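TRAP-type C4-dicarboxylate:H+ symport system substrate-binding component DctP (Shewanella oneidensis, PDB 4MX6) binds succinate and probably delivers C4-dicarboxylates in the periplasm to a TRAP-type membrane symporter for uptake. Local coordinates at residues 45-48 with 52-55; 63-68 with 270-275; 187-192 with 216-221; 204-209 with 230-235. All blocks are in the same frame, centred on the assembly; numbering follows the deposited sequence.

Contact 1. Residues 45-48 with 52-55; sequences VAEN and GQMA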
# COMPACT_ATOMS: atom_id res chain seq x y z
N VAL A 45 -1.62 -2.43 -9.73
CA VAL A 45 -0.65 -3.52 -9.63
C VAL A 45 -0.85 -4.60 -10.69
O VAL A 45 -1.82 -4.61 -11.43
CB VAL A 45 -0.61 -4.14 -8.21
CG1 VAL A 45 -0.23 -3.06 -7.19
CG2 VAL A 45 -1.91 -4.83 -7.83
N ALA A 46 0.12 -5.51 -10.76
CA ALA A 46 0.01 -6.67 -11.63
C ALA A 46 -1.10 -7.61 -11.13
O ALA A 46 -1.49 -7.57 -9.97
CB ALA A 46 1.34 -7.41 -11.69
N GLU A 47 -1.59 -8.46 -12.01
CA GLU A 47 -2.65 -9.39 -11.65
C GLU A 47 -2.21 -10.38 -10.57
O GLU A 47 -2.99 -10.69 -9.66
CB GLU A 47 -3.10 -10.14 -12.91
CG GLU A 47 -4.11 -11.23 -12.63
CD GLU A 47 -4.84 -11.69 -13.86
OE1 GLU A 47 -5.28 -10.82 -14.65
OE2 GLU A 47 -5.01 -12.92 -14.00
N ASN A 48 -0.98 -10.87 -10.66
CA ASN A 48 -0.55 -11.99 -9.83
C ASN A 48 0.11 -11.48 -8.54
O ASN A 48 1.31 -11.67 -8.29
CB ASN A 48 0.35 -12.95 -10.63
CG ASN A 48 -0.38 -13.59 -11.79
OD1 ASN A 48 -1.61 -13.48 -11.91
ND2 ASN A 48 0.36 -14.29 -12.63
N GLY A 52 -4.26 -7.83 -6.90
CA GLY A 52 -4.76 -8.36 -8.16
C GLY A 52 -5.69 -9.55 -7.95
O GLY A 52 -6.73 -9.69 -8.62
N GLN A 53 -5.29 -10.44 -7.05
CA GLN A 53 -6.07 -11.63 -6.75
C GLN A 53 -7.32 -11.31 -5.94
O GLN A 53 -8.37 -11.92 -6.15
CB GLN A 53 -5.21 -12.67 -6.04
CG GLN A 53 -4.09 -13.23 -6.91
CD GLN A 53 -4.63 -13.91 -8.14
OE1 GLN A 53 -5.22 -14.99 -8.06
NE2 GLN A 53 -4.42 -13.29 -9.30
N MET A 54 -7.23 -10.37 -4.99
CA MET A 54 -8.42 -9.91 -4.26
C MET A 54 -9.47 -9.40 -5.24
O MET A 54 -10.65 -9.75 -5.12
CB MET A 54 -8.04 -8.84 -3.24
CG MET A 54 -9.22 -8.19 -2.54
SD MET A 54 -9.77 -6.72 -3.41
CE MET A 54 -11.30 -6.39 -2.55
N ALA A 55 -9.07 -8.59 -6.21
CA ALA A 55 -10.03 -8.00 -7.13
C ALA A 55 -10.70 -9.10 -7.98
O ALA A 55 -11.91 -9.06 -8.21
CB ALA A 55 -9.35 -6.96 -8.01
O HOH W 1 -4.95 -14.57 -11.85
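E47 and Q53 meet where the loop after strand 37-42 turns into helix 50-65. This is a strand-loop-helix corner of the periplasmic binding protein fold, and it borders the succinate pocket. The hydrogen bonds gather on the side-chain amide of Q53. NE2 donates to the backbone O of E47 over 3.0 Å, and the bond is nearly straight, 171° at the hydrogen. E47 O lies in the plane of the Q53 amide. Seen from the carbonyl, however, the donor stands above the plane, 49° out of it. A bend at chi2 (-60°) curls the Q53 chain back to the loop and carries NE2 to this oxygen. A water ties the same two residues a second time. It accepts from Q53 NE2 at 2.9 Å and donates to E47 OE2 at 2.7 Å. Two bonds in different directions thus use both N-H groups and fix the turn of the amide.

Close backbone packing comes next. G52 CA makes a CA-H...O contact with E47 O at 3.3 Å. The carbonyl oxygens of A46 and E47 take up the place a beta carbon on G52 would need. T49 OG1 bonds to both G52 N and A46 O, linking the two segments through the residue between them.

The remaining contacts are looser. The V45 methyl CG2 lies 3.9 Å from G52 N. The V45 side chain also touches K51 and N223, two succinate-binding residues, and comes within about 3 Å of the bound succinate. On the outer side, N48 OD1 stays 3.8 Å from Q53 NE2, its amide turned steeply against that of Q53.

Contact 2. Residues 63-68 with 270-275; sequences EQRLPG and LDESIA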
# COMPACT_ATOMS: atom_id res chain seq x y z
N GLU A 63 -20.15 -12.64 -9.38
CA GLU A 63 -20.79 -13.20 -10.55
C GLU A 63 -21.40 -14.57 -10.24
O GLU A 63 -22.39 -14.95 -10.86
CB GLU A 63 -19.82 -13.16 -11.74
CG GLU A 63 -19.62 -11.69 -12.17
CD GLU A 63 -18.32 -11.42 -12.89
OE1 GLU A 63 -17.40 -12.25 -12.79
OE2 GLU A 63 -18.23 -10.39 -13.59
N GLN A 64 -20.84 -15.30 -9.28
CA GLN A 64 -21.43 -16.54 -8.80
C GLN A 64 -22.72 -16.33 -8.03
O GLN A 64 -23.66 -17.10 -8.19
CB GLN A 64 -20.48 -17.26 -7.86
CG GLN A 64 -19.29 -17.86 -8.56
CD GLN A 64 -18.15 -18.13 -7.60
OE1 GLN A 64 -18.38 -18.44 -6.43
NE2 GLN A 64 -16.93 -18.00 -8.08
N ARG A 65 -22.75 -15.31 -7.18
CA ARG A 65 -23.84 -15.13 -6.21
C ARG A 65 -24.96 -14.24 -6.72
O ARG A 65 -26.09 -14.34 -6.23
CB ARG A 65 -23.28 -14.61 -4.89
CG ARG A 65 -22.27 -15.57 -4.30
CD ARG A 65 -21.56 -15.03 -3.06
NE ARG A 65 -20.58 -16.00 -2.60
CZ ARG A 65 -19.82 -15.88 -1.52
NH1 ARG A 65 -19.90 -14.79 -0.76
NH2 ARG A 65 -18.96 -16.84 -1.21
N LEU A 66 -24.66 -13.40 -7.71
CA LEU A 66 -25.64 -12.47 -8.29
C LEU A 66 -25.65 -12.55 -9.82
O LEU A 66 -25.61 -11.53 -10.50
CB LEU A 66 -25.31 -11.04 -7.86
CG LEU A 66 -25.40 -10.79 -6.35
CD1 LEU A 66 -24.71 -9.49 -5.97
CD2 LEU A 66 -26.85 -10.76 -5.90
N PRO A 67 -25.73 -13.77 -10.36
CA PRO A 67 -25.63 -13.91 -11.82
C PRO A 67 -26.71 -13.15 -12.56
O PRO A 67 -27.90 -13.24 -12.22
CB PRO A 67 -25.76 -15.42 -12.04
CG PRO A 67 -26.45 -15.93 -10.83
CD PRO A 67 -25.98 -15.06 -9.70
N GLY A 68 -26.30 -12.39 -13.56
CA GLY A 68 -27.22 -11.61 -14.36
C GLY A 68 -27.65 -10.30 -13.74
O GLY A 68 -28.30 -9.49 -14.40
N LEU A 270 -16.96 -8.96 -0.85
CA LEU A 270 -15.77 -8.15 -0.65
C LEU A 270 -14.97 -8.62 0.57
O LEU A 270 -13.77 -8.77 0.50
CB LEU A 270 -16.17 -6.69 -0.50
CG LEU A 270 -15.03 -5.71 -0.70
CD1 LEU A 270 -14.78 -5.54 -2.19
CD2 LEU A 270 -15.41 -4.42 -0.08
N ASP A 271 -15.66 -8.85 1.68
CA ASP A 271 -14.99 -9.31 2.89
C ASP A 271 -14.22 -10.61 2.63
O ASP A 271 -13.08 -10.78 3.06
CB ASP A 271 -16.00 -9.58 4.01
CG ASP A 271 -16.67 -8.32 4.54
OD1 ASP A 271 -16.22 -7.20 4.22
OD2 ASP A 271 -17.66 -8.48 5.29
N GLU A 272 -14.86 -11.55 1.94
CA GLU A 272 -14.22 -12.83 1.66
C GLU A 272 -13.02 -12.67 0.72
O GLU A 272 -12.00 -13.34 0.86
CB GLU A 272 -15.24 -13.81 1.09
CG GLU A 272 -16.25 -14.26 2.10
CD GLU A 272 -17.32 -15.14 1.50
OE1 GLU A 272 -16.97 -15.99 0.65
OE2 GLU A 272 -18.51 -14.97 1.86
N SER A 273 -13.15 -11.76 -0.24
CA SER A 273 -12.07 -11.49 -1.18
C SER A 273 -10.86 -10.89 -0.46
O SER A 273 -9.72 -11.21 -0.78
CB SER A 273 -12.58 -10.57 -2.27
OG SER A 273 -13.66 -11.17 -2.99
N ILE A 274 -11.11 -10.00 0.50
CA ILE A 274 -10.05 -9.40 1.30
C ILE A 274 -9.35 -10.49 2.12
O ILE A 274 -8.12 -10.50 2.22
CB ILE A 274 -10.61 -8.28 2.20
CG1 ILE A 274 -10.95 -7.06 1.35
CG2 ILE A 274 -9.59 -7.93 3.30
CD1 ILE A 274 -11.66 -5.94 2.08
N ALA A 275 -10.11 -11.41 2.72
CA ALA A 275 -9.49 -12.49 3.47
C ALA A 275 -8.55 -13.31 2.58
O ALA A 275 -7.43 -13.66 2.98
CB ALA A 275 -10.54 -13.38 4.13
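R65, at the C-terminal end of helix 50-65, forms a surface salt bridge with E272 on the long helix 260-295. The bridge spans two helices that pack on each other in this binding-protein fold. The backbones stay well apart here, with R65 CA 12.0 Å from L270 CA, and the two long side chains close the gap. The R65 chain is extended from CG to NE (chi2 173°) and carries its guanidinium straight out to the neighbouring helix. E272 also reaches over with an extended chain.

The grip is end-on and uses two nitrogens. R65 NH2 donates to E272 OE1 at 2.9 Å, and R65 NH1 donates to E272 OE2 at 3.0 Å. The NH1 bond is the straighter of the two. The carboxylate carbon lies at the edge of the guanidinium, in its plane. The two flat groups are nevertheless twisted by 53°. As a result OE1 is met on its syn side, a little out of the carboxylate plane, while OE2 is met from above, 48° out.

The R65 side chain rests on V265, and L66, the first residue past the helix, packs on V265 and I266. Replacing E272 by an alanine removes both acceptor oxygens and would probably leave the R65 charge without its mate and the guanidinium free to swing. E268 OE2 lies close to E272 OE2, a pairing of like charges. The positive guanidinium probably eases this crowding of negative charge. The bridge lies at the surface, with E272 partly covered, so solvent is likely to weaken its pull.

Contact 3. Residues 187-192 with 216-221; sequences AAQFDA and GQENTW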
# COMPACT_ATOMS: atom_id res chain seq x y z
N ALA A 187 8.01 11.46 2.00
CA ALA A 187 9.02 12.44 1.61
C ALA A 187 9.89 12.78 2.83
O ALA A 187 11.12 12.84 2.74
CB ALA A 187 8.38 13.68 1.04
N ALA A 188 9.25 13.01 3.97
CA ALA A 188 9.97 13.36 5.19
C ALA A 188 10.89 12.23 5.64
O ALA A 188 11.99 12.49 6.15
CB ALA A 188 8.99 13.73 6.29
N GLN A 189 10.47 10.98 5.46
CA GLN A 189 11.29 9.83 5.78
C GLN A 189 12.63 9.93 5.05
O GLN A 189 13.69 9.73 5.64
CB GLN A 189 10.54 8.55 5.35
CG GLN A 189 11.34 7.28 5.47
CD GLN A 189 10.55 6.10 4.97
OE1 GLN A 189 9.80 5.47 5.72
NE2 GLN A 189 10.67 5.82 3.69
N PHE A 190 12.60 10.21 3.75
CA PHE A 190 13.85 10.33 3.00
C PHE A 190 14.60 11.64 3.30
O PHE A 190 15.83 11.62 3.39
CB PHE A 190 13.62 10.09 1.51
CG PHE A 190 13.36 8.64 1.20
CD1 PHE A 190 14.40 7.72 1.25
CD2 PHE A 190 12.08 8.18 0.94
CE1 PHE A 190 14.17 6.40 1.02
CE2 PHE A 190 11.86 6.84 0.69
CZ PHE A 190 12.90 5.96 0.72
N ASP A 191 13.88 12.74 3.53
CA ASP A 191 14.53 13.98 3.98
C ASP A 191 15.36 13.73 5.25
O ASP A 191 16.41 14.34 5.45
CB ASP A 191 13.50 15.07 4.33
CG ASP A 191 12.78 15.65 3.13
OD1 ASP A 191 13.30 15.59 2.00
OD2 ASP A 191 11.67 16.20 3.35
N ALA A 192 14.86 12.87 6.13
CA ALA A 192 15.48 12.65 7.44
C ALA A 192 16.89 12.07 7.35
O ALA A 192 17.67 12.19 8.29
CB ALA A 192 14.60 11.74 8.28
N GLY A 216 16.74 4.87 -6.32
CA GLY A 216 16.15 3.82 -5.52
C GLY A 216 14.68 4.05 -5.25
O GLY A 216 14.09 5.03 -5.70
N GLN A 217 14.09 3.12 -4.53
CA GLN A 217 12.69 3.20 -4.15
C GLN A 217 12.46 2.30 -2.94
O GLN A 217 13.41 1.73 -2.39
CB GLN A 217 11.77 2.87 -5.35
CG GLN A 217 11.97 1.48 -5.98
CD GLN A 217 11.25 0.37 -5.25
OE1 GLN A 217 10.03 0.37 -5.15
NE2 GLN A 217 12.01 -0.58 -4.71
N GLU A 218 11.21 2.19 -2.50
CA GLU A 218 10.85 1.33 -1.36
C GLU A 218 9.59 0.55 -1.75
O GLU A 218 8.63 1.14 -2.26
CB GLU A 218 10.61 2.14 -0.08
CG GLU A 218 9.64 3.30 -0.26
CD GLU A 218 9.05 3.86 1.03
OE1 GLU A 218 9.61 3.64 2.11
OE2 GLU A 218 7.98 4.51 0.94
N ASN A 219 9.58 -0.75 -1.51
CA ASN A 219 8.40 -1.53 -1.86
C ASN A 219 8.47 -2.94 -1.27
O ASN A 219 9.50 -3.36 -0.73
CB ASN A 219 8.16 -1.59 -3.37
CG ASN A 219 6.72 -1.26 -3.70
OD1 ASN A 219 5.81 -1.92 -3.20
ND2 ASN A 219 6.50 -0.18 -4.44
N THR A 220 7.36 -3.66 -1.38
CA THR A 220 7.30 -5.01 -0.86
C THR A 220 7.92 -5.98 -1.85
O THR A 220 8.10 -5.67 -3.03
CB THR A 220 5.84 -5.43 -0.62
OG1 THR A 220 5.19 -5.51 -1.90
CG2 THR A 220 5.11 -4.42 0.28
N TRP A 221 8.24 -7.18 -1.38
CA TRP A 221 8.76 -8.22 -2.27
C TRP A 221 7.81 -8.45 -3.45
O TRP A 221 8.27 -8.65 -4.57
CB TRP A 221 9.02 -9.55 -1.55
CG TRP A 221 10.04 -9.47 -0.47
CD1 TRP A 221 9.80 -9.62 0.86
CD2 TRP A 221 11.45 -9.25 -0.60
NE1 TRP A 221 10.96 -9.50 1.56
CE2 TRP A 221 11.99 -9.26 0.70
CE3 TRP A 221 12.30 -9.04 -1.69
CZ2 TRP A 221 13.34 -9.07 0.95
CZ3 TRP A 221 13.66 -8.86 -1.43
CH2 TRP A 221 14.15 -8.89 -0.12
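Q189 and E218 reach each other through two nearly straight chains. Q189 sends CG out opposite its backbone N (chi1 173°), off helix 184-191. E218 holds CG between its backbone N and carbonyl carbon (chi1 51°) and then extends from strand 217-219, an outermost strand of a four-stranded mixed sheet. The helix is thus joined to the sheet through a buried carboxylate. Q189 NE2 donates to E218 OE1 at 2.9 Å. The oxygen lies in the plane of the Q189 amide, but the N-H arrives from above the carboxylate, and the two planes are 82° apart. H241 NE2 also bonds to E218 OE1, and K159 makes a salt bridge with OE2. With a leucine in place of E218, K159 would probably lose its countercharge, and Q189 and H241 their shared acceptor. F190 closes one flank. Its CE2 edge meets E218 CD at 4.1 Å, near the ring plane, while the ring stacks with F178. The E218 side chain stays about 7 Å from the bound succinate. The next residue, N219, touches the ligand: ND2 bonds to succinate, while OD1 accepts from T220 N at 3.0 Å, in the carbonyl plane.

Contact 4. Residues 204-209 with 230-235; sequences EVFTLL and YEVQSH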
# COMPACT_ATOMS: atom_id res chain seq x y z
N GLU A 204 5.13 4.52 -13.25
CA GLU A 204 6.38 5.04 -13.80
C GLU A 204 7.63 4.45 -13.16
O GLU A 204 8.73 4.70 -13.62
CB GLU A 204 6.43 6.55 -13.58
CG GLU A 204 5.38 7.34 -14.34
CD GLU A 204 5.56 8.84 -14.18
OE1 GLU A 204 6.67 9.28 -13.83
OE2 GLU A 204 4.60 9.59 -14.41
N VAL A 205 7.49 3.71 -12.08
CA VAL A 205 8.65 3.40 -11.25
C VAL A 205 9.70 2.58 -11.98
O VAL A 205 10.89 2.90 -11.92
CB VAL A 205 8.25 2.73 -9.93
CG1 VAL A 205 9.47 2.37 -9.13
CG2 VAL A 205 7.36 3.68 -9.13
N PHE A 206 9.30 1.53 -12.69
CA PHE A 206 10.28 0.71 -13.38
C PHE A 206 11.13 1.56 -14.33
O PHE A 206 12.36 1.45 -14.33
CB PHE A 206 9.64 -0.45 -14.16
CG PHE A 206 10.64 -1.22 -14.96
CD1 PHE A 206 11.35 -2.27 -14.39
CD2 PHE A 206 10.94 -0.86 -16.26
CE1 PHE A 206 12.31 -2.95 -15.11
CE2 PHE A 206 11.90 -1.54 -16.98
CZ PHE A 206 12.58 -2.59 -16.41
N THR A 207 10.49 2.39 -15.13
CA THR A 207 11.21 3.19 -16.11
C THR A 207 12.12 4.22 -15.44
O THR A 207 13.22 4.46 -15.91
CB THR A 207 10.22 3.88 -17.08
OG1 THR A 207 9.43 2.88 -17.74
CG2 THR A 207 10.96 4.70 -18.13
N LEU A 208 11.66 4.81 -14.33
CA LEU A 208 12.50 5.74 -13.60
C LEU A 208 13.76 5.06 -13.08
O LEU A 208 14.85 5.65 -13.13
CB LEU A 208 11.71 6.37 -12.45
CG LEU A 208 10.57 7.31 -12.87
CD1 LEU A 208 9.65 7.58 -11.68
CD2 LEU A 208 11.11 8.62 -13.45
N LEU A 209 13.62 3.85 -12.56
CA LEU A 209 14.78 3.09 -12.07
C LEU A 209 15.69 2.71 -13.24
O LEU A 209 16.92 2.85 -13.17
CB LEU A 209 14.34 1.81 -11.37
CG LEU A 209 13.53 1.95 -10.08
CD1 LEU A 209 12.96 0.59 -9.71
CD2 LEU A 209 14.35 2.51 -8.94
N TYR A 230 13.79 -5.46 -9.35
CA TYR A 230 15.05 -6.13 -9.02
C TYR A 230 15.96 -6.30 -10.24
O TYR A 230 17.15 -6.57 -10.07
CB TYR A 230 14.80 -7.49 -8.35
CG TYR A 230 14.19 -8.54 -9.26
CD1 TYR A 230 12.83 -8.56 -9.53
CD2 TYR A 230 14.98 -9.52 -9.84
CE1 TYR A 230 12.27 -9.53 -10.36
CE2 TYR A 230 14.43 -10.49 -10.67
CZ TYR A 230 13.07 -10.48 -10.94
OH TYR A 230 12.50 -11.44 -11.75
N GLU A 231 15.43 -6.16 -11.45
CA GLU A 231 16.25 -6.27 -12.66
C GLU A 231 16.99 -4.97 -12.97
O GLU A 231 17.86 -4.96 -13.84
CB GLU A 231 15.40 -6.70 -13.85
CG GLU A 231 14.79 -8.09 -13.67
CD GLU A 231 14.03 -8.60 -14.88
OE1 GLU A 231 13.83 -7.85 -15.85
OE2 GLU A 231 13.61 -9.77 -14.83
N VAL A 232 16.67 -3.89 -12.25
CA VAL A 232 17.26 -2.58 -12.53
C VAL A 232 17.75 -1.90 -11.25
O VAL A 232 17.97 -0.69 -11.21
CB VAL A 232 16.26 -1.67 -13.29
CG1 VAL A 232 16.12 -2.14 -14.73
CG2 VAL A 232 14.92 -1.61 -12.60
N GLN A 233 17.96 -2.72 -10.22
CA GLN A 233 18.51 -2.27 -8.94
C GLN A 233 19.52 -3.31 -8.48
O GLN A 233 19.17 -4.48 -8.36
CB GLN A 233 17.40 -2.13 -7.89
CG GLN A 233 16.37 -1.09 -8.23
CD GLN A 233 16.82 0.30 -7.81
OE1 GLN A 233 16.46 0.76 -6.73
NE2 GLN A 233 17.59 0.97 -8.64
N SER A 234 20.76 -2.91 -8.20
CA SER A 234 21.77 -3.89 -7.85
C SER A 234 21.66 -4.44 -6.42
O SER A 234 22.20 -5.52 -6.15
CB SER A 234 23.19 -3.33 -8.08
OG SER A 234 23.45 -2.24 -7.22
N HIS A 235 20.99 -3.72 -5.51
CA HIS A 235 20.96 -4.10 -4.10
C HIS A 235 19.61 -3.87 -3.47
O HIS A 235 19.01 -2.81 -3.64
CB HIS A 235 21.98 -3.27 -3.33
CG HIS A 235 23.38 -3.66 -3.61
ND1 HIS A 235 24.11 -3.16 -4.67
CD2 HIS A 235 24.19 -4.54 -2.97
CE1 HIS A 235 25.31 -3.71 -4.67
NE2 HIS A 235 25.38 -4.55 -3.65
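V232 is the first residue of 230-235 to press on helix 205-210, and it uses both methyls. Its CG2 packs on L209 CB at 3.7 Å. The same methyl lies 3.9 Å from F206 CE1, approaching the ring obliquely. V232 CG1 sits beside it, 3.9 Å from F206 CZ. F206 points CG away from its own backbone N (chi1 175°), which carries the ring outward from the helix, to the side where V232 lies.

Q233 follows, and its chain bends at chi2 (-84°). The bend lays the amide against L209. L209 CD2 is 3.5 Å from Q233 CD and almost as near to OE1 and NE2, so the methyl sits over the flat group and not at one end. The polar atoms of this buried amide have partners away from L209. OE1 bonds to T162 OG1. NE2 donates to V232 O at 3.1 Å and also to D215 O.

Here the chain passes from the turn after helix 221-226 into strand 235-237, an inner strand of the mixed sheet. Helix 205-210 therefore packs against the lead-in to that strand. S234 and H235 both face A163 and form a classic beta bulge. S234 N bonds to N164 OD1. H235 pairs its backbone with A163. S234 OG and H235 ND1 share a hydrogen bond of 2.8 Å.

The four contacts fall into two touching pairs. Contacts 1 and 2 share helix 50-65, with centres 15 Å apart, and M54 CE packs on L270 CD1 at 3.6 Å between them. Contacts 3 and 4 lie 14 Å apart, and G216 CA meets Q233 OE1 at 3.3 Å. Contacts 1 and 3 stand on opposite sides of the chain's centre, about 7 Å apart at their nearest atoms. Succinate is reached from both: V45 of contact 1 lies beside it, and N219 of contact 3 bonds to it. Contact 4 is a shell further out, with L209 about 10 Å from the ligand. Contact 2 lies away from the pocket.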